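Local coordinates for membrane protein, putative (Geobacter sulfurreducens PCA, PDB 2QYB), which may act as a transmembrane transporter or phosphatase, and is represented here by its GAF domain, a module that often has sensory or regulatory roles, at residues Asp36-Arg41 with Leu126-Arg131; Leu80-Gln85 with His112-Arg117. One frame throughout, in Å; residues are numbered along the deposited sequence.

Interaction 1. Residues Asp36-Arg41 with Leu126-Arg131; sequences DLAVIR and LSVFSR
D36 and L37 both face F129, and the two backbone nitrogens share its carbonyl: F129 O takes D36 N at 2.8 Å and L37 N at 3.1 Å. Two residues opposite one make this a classic beta bulge. Beyond it the strands pair regularly, with F129 N to L37 O and reciprocal bonds between V39 and S127.

The middle of the pair is buried and regularly bonded. L37 and F129 lie side by side and point the same way, L37 CD2 coming within 4.1 Å of F129 CD2, while L37 O lies at the edge of the ring. Also on this face R41, its chain extended from CG to NE, reaches a water with NH1 (2.8 Å) that also bonds S127 OG; its NH2 goes to the carbonyls of K65 and A63. On the other face A38 CB, a lone methyl, meets V128 CG1, and I40 CG1 rests on L126 CD1 at 4.1 Å; A38 also touches L30 of helix 10-32.

The bulged end is more open to solvent, D36 and R131 being partly exposed, yet it is well bonded. With CG beside its own backbone N (chi1 -66°), D36 offers OD2 to R131 N at 2.6 Å, the N-H bent to 130° and met on the anti side, out of the carboxylate plane; T132 OG1 also bonds this oxygen. The R131 guanidinium lays one face over D36 CB, and its NH2 reaches K57 O. With an alanine in place of D36, R131 N and T132 OG1 would probably lose their shared acceptor, and the turn after the strand could shift.

The whole is an antiparallel strand pair, bulged at one end, in the central sheet of a GAF domain.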
loop_
_atom_site.group_PDB
_atom_site.type_symbol
_atom_site.label_atom_id
_atom_site.label_comp_id
_atom_site.label_asym_id
_atom_site.label_seq_id
_atom_site.Cartn_x
_atom_site.Cartn_y
_atom_site.Cartn_z
ATOM N N ASP A 36 8.933 -8.654 11.365
ATOM C CA ASP A 36 8.514 -9.314 10.151
ATOM C C ASP A 36 7.168 -8.805 9.695
ATOM O O ASP A 36 6.790 -9.036 8.556
ATOM C CB ASP A 36 8.416 -10.817 10.385
ATOM C CG ASP A 36 9.745 -11.426 10.668
ATOM O OD1 ASP A 36 10.520 -11.587 9.707
ATOM O OD2 ASP A 36 10.033 -11.729 11.844
ATOM N N LEU A 37 6.430 -8.123 10.565
ATOM C CA LEU A 37 5.142 -7.547 10.154
ATOM C C LEU A 37 4.876 -6.338 11.018
ATOM O O LEU A 37 5.277 -6.331 12.170
ATOM C CB LEU A 37 4.012 -8.576 10.276
ATOM C CG LEU A 37 2.582 -8.129 9.911
ATOM C CD1 LEU A 37 2.365 -7.769 8.428
ATOM C CD2 LEU A 37 1.620 -9.262 10.319
ATOM N N ALA A 38 4.247 -5.324 10.412
ATOM C CA ALA A 38 3.877 -4.087 11.064
ATOM C C ALA A 38 2.545 -3.661 10.471
ATOM O O ALA A 38 2.366 -3.719 9.273
ATOM C CB ALA A 38 4.964 -2.966 10.845
ATOM N N VAL A 39 1.631 -3.195 11.307
ATOM C CA VAL A 39 0.314 -2.782 10.855
ATOM C C VAL A 39 -0.001 -1.436 11.530
ATOM O O VAL A 39 0.299 -1.257 12.694
ATOM C CB VAL A 39 -0.810 -3.875 11.167
ATOM C CG1 VAL A 39 -2.112 -3.527 10.525
ATOM C CG2 VAL A 39 -0.398 -5.271 10.718
ATOM N N ILE A 40 -0.538 -0.483 10.774
ATOM C CA ILE A 40 -1.193 0.713 11.346
ATOM C C ILE A 40 -2.732 0.541 11.180
ATOM O O ILE A 40 -3.209 0.250 10.092
ATOM C CB ILE A 40 -0.736 2.008 10.643
ATOM C CG1 ILE A 40 0.720 2.317 10.980
ATOM C CG2 ILE A 40 -1.634 3.195 11.006
ATOM C CD1 ILE A 40 1.413 3.182 9.933
ATOM N N ARG A 41 -3.473 0.706 12.268
ATOM C CA ARG A 41 -4.910 0.834 12.223
ATOM C C ARG A 41 -5.306 2.240 12.684
ATOM O O ARG A 41 -4.682 2.793 13.599
ATOM C CB ARG A 41 -5.590 -0.189 13.130
ATOM C CG ARG A 41 -5.300 -1.598 12.737
ATOM C CD ARG A 41 -6.054 -2.535 13.646
ATOM N NE ARG A 41 -6.020 -3.909 13.149
ATOM C CZ ARG A 41 -4.962 -4.723 13.231
ATOM N NH1 ARG A 41 -3.809 -4.320 13.761
ATOM N NH2 ARG A 41 -5.037 -5.950 12.754
ATOM N N LEU A 126 -0.292 1.207 16.303
ATOM C CA LEU A 126 0.795 0.660 15.571
ATOM C C LEU A 126 1.092 -0.693 16.206
ATOM O O LEU A 126 1.457 -0.728 17.357
ATOM C CB LEU A 126 2.025 1.598 15.667
ATOM C CG LEU A 126 3.357 1.012 15.214
ATOM C CD1 LEU A 126 3.256 0.601 13.711
ATOM C CD2 LEU A 126 4.611 1.937 15.543
ATOM N N SER A 127 0.906 -1.784 15.455
ATOM C CA SER A 127 1.127 -3.161 15.928
ATOM C C SER A 127 2.326 -3.725 15.206
ATOM O O SER A 127 2.408 -3.601 13.993
ATOM C CB SER A 127 -0.082 -4.068 15.618
ATOM O OG SER A 127 -1.330 -3.459 15.991
ATOM N N VAL A 128 3.238 -4.375 15.915
ATOM C CA VAL A 128 4.437 -4.949 15.276
ATOM C C VAL A 128 4.767 -6.347 15.785
ATOM O O VAL A 128 4.610 -6.659 16.951
ATOM C CB VAL A 128 5.664 -4.029 15.491
ATOM C CG1 VAL A 128 5.373 -2.641 14.936
ATOM C CG2 VAL A 128 6.012 -3.898 16.977
ATOM N N PHE A 129 5.295 -7.172 14.901
ATOM C CA PHE A 129 5.456 -8.601 15.169
ATOM C C PHE A 129 6.786 -9.080 14.625
ATOM O O PHE A 129 7.146 -8.748 13.533
ATOM C CB PHE A 129 4.346 -9.369 14.460
ATOM C CG PHE A 129 2.976 -8.879 14.779
ATOM C CD1 PHE A 129 2.198 -9.529 15.789
ATOM C CD2 PHE A 129 2.429 -7.787 14.079
ATOM C CE1 PHE A 129 0.935 -9.098 16.085
ATOM C CE2 PHE A 129 1.177 -7.353 14.377
ATOM C CZ PHE A 129 0.414 -7.996 15.386
ATOM N N SER A 130 7.511 -9.846 15.401
ATOM C CA SER A 130 8.668 -10.578 14.906
ATOM C C SER A 130 8.362 -12.097 14.896
ATOM O O SER A 130 7.955 -12.644 15.890
ATOM C CB SER A 130 9.880 -10.298 15.792
ATOM O OG SER A 130 10.978 -11.120 15.446
ATOM N N ARG A 131 8.537 -12.731 13.737
ATOM C CA ARG A 131 8.661 -14.188 13.626
ATOM C C ARG A 131 10.127 -14.650 13.776
ATOM O O ARG A 131 10.455 -15.820 13.508
ATOM C CB ARG A 131 8.081 -14.665 12.283
ATOM C CG ARG A 131 6.582 -14.467 12.225
ATOM C CD ARG A 131 5.963 -14.999 10.972
ATOM N NE ARG A 131 6.295 -14.120 9.862
ATOM C CZ ARG A 131 5.507 -13.161 9.369
ATOM N NH1 ARG A 131 4.284 -12.954 9.871
ATOM N NH2 ARG A 131 5.949 -12.425 8.333
HETATM O O HOH W 1 -2.787 -1.862 14.752
#

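Interaction 2. Residues Leu80-Gln85 with His112-Arg117; sequences LSNRLQ and HIPISR
H112 N donates a hydrogen bond to Q85 O over 2.7 Å, almost straight at 175°. The return bond, Q85 N to H112 O, measures 3.0 Å and lies in the carbonyl plane, so the two residues form one hydrogen-bonded antiparallel pair. H112 O also receives a CA-H contact from L84 CA at 3.3 Å.

On the R83 and P114 side of that pair the chains diverge, and side chains take over. P114 has no N-H to give, which suits a place where the facing chain has left the sheet, and its ring packs there instead: CG lies 3.5 Å from R83 N, CD packs against L84 CB at 4.2 Å, and CB meets N82 OD1 at 3.4 Å. The amide oxygen of N82 can arrive there because CG stands opposite its backbone N (chi1 -165°), carrying the side chain across the proline.

N82 is also the C-prime residue of the Schellman motif that ends helix 74-81. Its positive phi of 54° is one that asparagine tolerates better than most residues, and R83 N turns back to A78 O. From there R83 and L84 lead into the short strand. The Q85 side chain curls back so that NE2 bonds R83 O at 3.2 Å, approaching from above the carbonyl plane; this ties the turn to the strand's first residue.

Q85 also packs on E77 and A78 of helix 74-81, while the H112 side chain touches Y74 and I75 of that helix and S127 of strand 124-130. I113 turns from residues 80-85 at its first bond, and its side chain touches A149 of helix 139-158, where L84 meets E146.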
loop_
_atom_site.group_PDB
_atom_site.type_symbol
_atom_site.label_atom_id
_atom_site.label_comp_id
_atom_site.label_asym_id
_atom_site.label_seq_id
_atom_site.Cartn_x
_atom_site.Cartn_y
_atom_site.Cartn_z
ATOM N N LEU A 80 -7.702 1.332 24.372
ATOM C CA LEU A 80 -8.694 1.801 25.331
ATOM C C LEU A 80 -8.074 2.400 26.594
ATOM O O LEU A 80 -8.669 3.263 27.193
ATOM C CB LEU A 80 -9.669 0.682 25.714
ATOM C CG LEU A 80 -10.860 0.465 24.769
ATOM C CD1 LEU A 80 -11.596 -0.894 25.053
ATOM C CD2 LEU A 80 -11.834 1.639 24.863
ATOM N N SER A 81 -6.915 1.892 27.000
ATOM C CA SER A 81 -6.156 2.444 28.098
ATOM C C SER A 81 -5.095 3.453 27.666
ATOM O O SER A 81 -4.431 4.039 28.519
ATOM C CB SER A 81 -5.412 1.341 28.821
ATOM O OG SER A 81 -4.141 1.183 28.185
ATOM N N ASN A 82 -4.894 3.633 26.358
ATOM C CA ASN A 82 -3.845 4.507 25.861
ATOM C C ASN A 82 -2.456 4.170 26.429
ATOM O O ASN A 82 -1.706 5.013 26.857
ATOM C CB ASN A 82 -4.218 5.969 26.084
ATOM C CG ASN A 82 -3.344 6.929 25.275
ATOM O OD1 ASN A 82 -2.845 6.582 24.226
ATOM N ND2 ASN A 82 -3.157 8.123 25.782
ATOM N N ARG A 83 -2.090 2.906 26.382
ATOM C CA ARG A 83 -0.818 2.494 26.944
ATOM C C ARG A 83 -0.384 1.306 26.170
ATOM O O ARG A 83 -1.192 0.466 25.830
ATOM C CB ARG A 83 -0.970 2.110 28.417
ATOM C CG ARG A 83 -0.512 3.188 29.447
ATOM C CD ARG A 83 -0.979 2.778 30.849
ATOM N NE ARG A 83 -1.541 1.410 30.769
ATOM C CZ ARG A 83 -1.074 0.310 31.380
ATOM N NH1 ARG A 83 -1.701 -0.854 31.147
ATOM N NH2 ARG A 83 -0.032 0.350 32.226
ATOM N N LEU A 84 0.902 1.234 25.898
ATOM C CA LEU A 84 1.399 0.167 25.088
ATOM C C LEU A 84 1.241 -1.167 25.793
ATOM O O LEU A 84 1.183 -1.239 27.013
ATOM C CB LEU A 84 2.848 0.425 24.662
ATOM C CG LEU A 84 3.880 0.532 25.746
ATOM C CD1 LEU A 84 4.376 -0.841 26.134
ATOM C CD2 LEU A 84 5.008 1.426 25.231
ATOM N N GLN A 85 1.134 -2.202 24.985
ATOM C CA GLN A 85 1.023 -3.568 25.437
ATOM C C GLN A 85 2.035 -4.387 24.640
ATOM O O GLN A 85 2.153 -4.220 23.396
ATOM C CB GLN A 85 -0.375 -4.076 25.106
ATOM C CG GLN A 85 -1.507 -3.215 25.621
ATOM C CD GLN A 85 -1.570 -3.219 27.137
ATOM O OE1 GLN A 85 -1.793 -4.268 27.765
ATOM N NE2 GLN A 85 -1.364 -2.038 27.739
ATOM N N HIS A 112 1.839 -3.631 20.745
ATOM C CA HIS A 112 0.818 -2.689 20.290
ATOM C C HIS A 112 1.039 -1.327 20.939
ATOM O O HIS A 112 1.085 -1.221 22.149
ATOM C CB HIS A 112 -0.591 -3.223 20.580
ATOM C CG HIS A 112 -0.910 -4.492 19.856
ATOM N ND1 HIS A 112 -0.957 -5.726 20.477
ATOM C CD2 HIS A 112 -1.194 -4.717 18.558
ATOM C CE1 HIS A 112 -1.265 -6.655 19.589
ATOM N NE2 HIS A 112 -1.421 -6.068 18.416
ATOM N N ILE A 113 1.142 -0.287 20.105
ATOM C CA ILE A 113 1.549 1.039 20.523
ATOM C C ILE A 113 0.502 2.021 20.088
ATOM O O ILE A 113 0.228 2.143 18.891
ATOM C CB ILE A 113 2.899 1.451 19.891
ATOM C CG1 ILE A 113 3.989 0.405 20.218
ATOM C CG2 ILE A 113 3.300 2.899 20.324
ATOM C CD1 ILE A 113 4.358 -0.385 18.977
ATOM N N PRO A 114 -0.079 2.759 21.048
ATOM C CA PRO A 114 -1.101 3.735 20.683
ATOM C C PRO A 114 -0.546 4.839 19.801
ATOM O O PRO A 114 0.654 5.216 19.907
ATOM C CB PRO A 114 -1.562 4.295 22.039
ATOM C CG PRO A 114 -1.162 3.308 23.033
ATOM C CD PRO A 114 0.157 2.758 22.496
ATOM N N ILE A 115 -1.393 5.315 18.897
ATOM C CA ILE A 115 -1.018 6.406 17.995
ATOM C C ILE A 115 -1.847 7.618 18.456
ATOM O O ILE A 115 -3.076 7.648 18.329
ATOM C CB ILE A 115 -1.255 6.061 16.532
ATOM C CG1 ILE A 115 -0.348 4.926 16.067
ATOM C CG2 ILE A 115 -1.054 7.306 15.631
ATOM C CD1 ILE A 115 -0.705 4.475 14.617
ATOM N N SER A 116 -1.161 8.566 19.072
ATOM C CA SER A 116 -1.804 9.729 19.635
ATOM C C SER A 116 -0.849 10.894 19.621
ATOM O O SER A 116 0.369 10.754 19.749
ATOM C CB SER A 116 -2.220 9.483 21.085
ATOM O OG SER A 116 -1.115 8.985 21.825
ATOM N N ARG A 117 -1.432 12.062 19.474
ATOM C CA ARG A 117 -0.719 13.266 19.791
ATOM C C ARG A 117 -0.578 13.348 21.330
ATOM O O ARG A 117 -1.445 12.864 22.081
ATOM C CB ARG A 117 -1.483 14.435 19.207
ATOM C CG ARG A 117 -0.690 15.661 19.091
ATOM C CD ARG A 117 0.334 15.612 17.970
ATOM N NE ARG A 117 0.983 16.932 17.852
ATOM C CZ ARG A 117 1.896 17.430 18.703
ATOM N NH1 ARG A 117 2.306 16.728 19.767
ATOM N NH2 ARG A 117 2.418 18.648 18.484
#

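Overall arrangement
The two contacts belong to one antiparallel sheet, in the order 49-56, 37-43, 124-130, 109-115, 85-87, and their centres are 14 Å apart. Strands 124-130 and 109-115 join them: L126 N probably bonds I113 O at 2.8 Å. On one face I40 CG2 of interaction 1 packs on I115 CD1 at 3.9 Å, and helices 10-32 and 139-158 cover this face between them. On the opposite face S127 adjoins H112. Interaction 1 thus lies near the centre of the domain, whereas interaction 2 joins the edge strand and the end of helix 74-81 to the sheet. Both are plain packing within the GAF fold, and neither contains a ligand.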